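Local coordinates for uncharacterized protein (Streptococcus mutans, PDB 3L7Y), which binds magnesium and is probably a phosphatase of the haloacid dehalogenase-like hydrolase superfamily, though its physiological substrate is not established, at residues Lys38-Asp43 against Arg70-Val75. Numbering follows the deposited sequence.
Sequences KVIATD and RDIRFV. With MG (magnesium ion), chain B.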
loop_
_atom_site.group_PDB
_atom_site.type_symbol
_atom_site.label_atom_id
_atom_site.label_comp_id
_atom_site.label_asym_id
_atom_site.label_seq_id
_atom_site.Cartn_x
_atom_site.Cartn_y
_atom_site.Cartn_z
ATOM N N LYS A 38 5.125 -3.599 -20.175
ATOM C CA LYS A 38 6.402 -4.125 -19.680
ATOM C C LYS A 38 6.456 -4.269 -18.154
ATOM O O LYS A 38 7.257 -5.031 -17.613
ATOM C CB LYS A 38 7.561 -3.274 -20.198
ATOM C CG LYS A 38 7.660 -3.330 -21.724
ATOM C CD LYS A 38 8.802 -2.511 -22.296
ATOM C CE LYS A 38 8.688 -2.446 -23.825
ATOM N NZ LYS A 38 9.919 -1.906 -24.467
ATOM N N VAL A 39 5.609 -3.528 -17.456
ATOM C CA VAL A 39 5.461 -3.726 -16.020
ATOM C C VAL A 39 3.990 -3.728 -15.653
ATOM O O VAL A 39 3.197 -2.955 -16.204
ATOM C CB VAL A 39 6.344 -2.755 -15.163
ATOM C CG1 VAL A 39 6.954 -1.654 -16.012
ATOM C CG2 VAL A 39 5.592 -2.226 -13.940
ATOM N N ILE A 40 3.624 -4.667 -14.786
ATOM C CA ILE A 40 2.262 -4.806 -14.303
ATOM C C ILE A 40 2.311 -4.625 -12.790
ATOM O O ILE A 40 3.036 -5.338 -12.098
ATOM C CB ILE A 40 1.700 -6.196 -14.612
ATOM C CG1 ILE A 40 1.670 -6.457 -16.127
ATOM C CG2 ILE A 40 0.297 -6.371 -13.999
ATOM C CD1 ILE A 40 1.145 -7.828 -16.484
ATOM N N ALA A 41 1.542 -3.674 -12.281
ATOM C CA ALA A 41 1.572 -3.343 -10.862
ATOM C C ALA A 41 0.187 -3.482 -10.297
ATOM O O ALA A 41 -0.768 -2.981 -10.866
ATOM C CB ALA A 41 2.079 -1.904 -10.662
ATOM N N THR A 42 0.057 -4.165 -9.174
ATOM C CA THR A 42 -1.265 -4.294 -8.591
ATOM C C THR A 42 -1.334 -4.010 -7.104
ATOM O O THR A 42 -0.483 -4.443 -6.313
ATOM C CB THR A 42 -1.846 -5.685 -8.820
ATOM O OG1 THR A 42 -3.208 -5.703 -8.384
ATOM C CG2 THR A 42 -1.056 -6.718 -8.031
ATOM N N ASP A 43 -2.381 -3.296 -6.723
ATOM C CA ASP A 43 -2.756 -3.220 -5.325
ATOM C C ASP A 43 -3.141 -4.627 -4.842
ATOM O O ASP A 43 -3.436 -5.503 -5.665
ATOM C CB ASP A 43 -3.924 -2.265 -5.175
ATOM C CG ASP A 43 -4.384 -2.151 -3.759
ATOM O OD1 ASP A 43 -3.527 -2.250 -2.853
ATOM O OD2 ASP A 43 -5.599 -1.983 -3.559
ATOM N N ARG A 70 8.230 -13.612 -21.107
ATOM C CA ARG A 70 8.120 -12.431 -21.930
ATOM C C ARG A 70 8.847 -11.205 -21.379
ATOM O O ARG A 70 8.714 -10.164 -21.863
ATOM C CB ARG A 70 6.686 -12.057 -22.072
ATOM C CG ARG A 70 6.090 -12.744 -23.147
ATOM C CD ARG A 70 4.695 -12.570 -23.108
ATOM N NE ARG A 70 4.197 -13.742 -23.715
ATOM C CZ ARG A 70 3.109 -13.834 -24.448
ATOM N NH1 ARG A 70 2.307 -12.786 -24.633
ATOM N NH2 ARG A 70 2.828 -15.022 -24.961
ATOM N N ASP A 71 9.607 -11.403 -20.345
ATOM C CA ASP A 71 10.207 -10.343 -19.634
ATOM C C ASP A 71 9.240 -9.248 -19.214
ATOM O O ASP A 71 9.530 -8.113 -19.328
ATOM C CB ASP A 71 11.395 -9.767 -20.362
ATOM C CG ASP A 71 12.320 -9.055 -19.423
ATOM O OD1 ASP A 71 12.261 -9.331 -18.254
ATOM O OD2 ASP A 71 13.052 -8.173 -19.809
ATOM N N ILE A 72 8.100 -9.615 -18.692
ATOM C CA ILE A 72 7.190 -8.622 -18.196
ATOM C C ILE A 72 7.290 -8.580 -16.665
ATOM O O ILE A 72 7.125 -9.568 -16.039
ATOM C CB ILE A 72 5.773 -8.888 -18.648
ATOM C CG1 ILE A 72 5.649 -8.682 -20.141
ATOM C CG2 ILE A 72 4.816 -8.007 -17.921
ATOM C CD1 ILE A 72 4.423 -9.198 -20.661
ATOM N N ARG A 73 7.579 -7.419 -16.110
ATOM C CA ARG A 73 7.800 -7.328 -14.670
ATOM C C ARG A 73 6.497 -7.274 -13.872
ATOM O O ARG A 73 5.529 -6.651 -14.298
ATOM C CB ARG A 73 8.653 -6.101 -14.346
ATOM C CG ARG A 73 10.114 -6.405 -14.069
ATOM C CD ARG A 73 10.994 -6.235 -15.288
ATOM N NE ARG A 73 12.334 -5.780 -14.909
ATOM C CZ ARG A 73 13.322 -5.561 -15.771
ATOM N NH1 ARG A 73 13.130 -5.758 -17.070
ATOM N NH2 ARG A 73 14.504 -5.143 -15.335
ATOM N N PHE A 74 6.469 -7.942 -12.721
ATOM C CA PHE A 74 5.267 -7.946 -11.894
ATOM C C PHE A 74 5.540 -7.316 -10.538
ATOM O O PHE A 74 6.446 -7.737 -9.815
ATOM C CB PHE A 74 4.681 -9.358 -11.730
ATOM C CG PHE A 74 3.328 -9.375 -11.060
ATOM C CD1 PHE A 74 2.161 -9.253 -11.804
ATOM C CD2 PHE A 74 3.226 -9.489 -9.674
ATOM C CE1 PHE A 74 0.920 -9.255 -11.176
ATOM C CE2 PHE A 74 1.984 -9.495 -9.040
ATOM C CZ PHE A 74 0.832 -9.371 -9.792
ATOM N N VAL A 75 4.746 -6.303 -10.211
ATOM C CA VAL A 75 4.962 -5.489 -9.018
ATOM C C VAL A 75 3.753 -5.535 -8.089
ATOM O O VAL A 75 2.634 -5.234 -8.491
ATOM C CB VAL A 75 5.251 -4.017 -9.410
ATOM C CG1 VAL A 75 5.421 -3.144 -8.179
ATOM C CG2 VAL A 75 6.475 -3.928 -10.331
HETATM MG MG MG B . -6.978 -1.567 -1.587
HETATM O O HOH W 1 -5.092 -2.076 0.083
HETATM O O HOH W 2 -7.432 0.010 0.288
HETATM O O HOH W 3 -5.696 0.491 -2.012
HETATM O O HOH W 4 -9.233 -1.660 -0.564
#
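Ile40 and Phe74 sit side by side on one face of two neighbouring parallel strands of the Rossmann-like core, 39-42 and 73-77, the axes of the short segments 39-42 and 73-75 approaching to 4.6 Å. Between them runs the ladder expected of parallel strands: Arg73 N donates to Lys38 O, Ile40 N to Arg73 O, Val75 N to Ile40 O at 2.7 Å, and Thr42 N to Val75 O, so that Ile40 is gripped through both its N and its O. Ile40 can be followed outward. Its CB rests between Arg73 O, at 3.9 Å, and Phe74 CD1. There the side chain forks: CG2, anti to the backbone N, reaches CD1 and CE1 of Phe74, whereas CG1, beside that N (chi1 -61°), turns back to Ile72 CG2 at 3.9 Å. The tip, CD1, stays against the same Ile72 methyl. Further along, Thr42 CG2 meets Phe74 CZ at 3.7 Å, approaching the ring obliquely, and Phe60 meets that ring edge-to-face. On the other face of the sheet Ala41 CB packs on Val75 CB at 4.0 Å and Val39 CG2 on Val75 CG2, with helix 229-239 laid over them. Thr42 OG1 donates to an in-plane lone pair of Asp43 O, 2.7 Å away. Just past the strand, Asp43 OD2 binds magnesium at 2.4 Å, a site completed by Asp45 O, Asp252 and four waters, while OD1 forms a salt bridge with Lys229. The chemistry thus divides along the chain: apolar contacts and backbone bonds fix the strand, and its C-terminal end delivers a carboxylate to the metal, as in haloacid dehalogenase-like hydrolases.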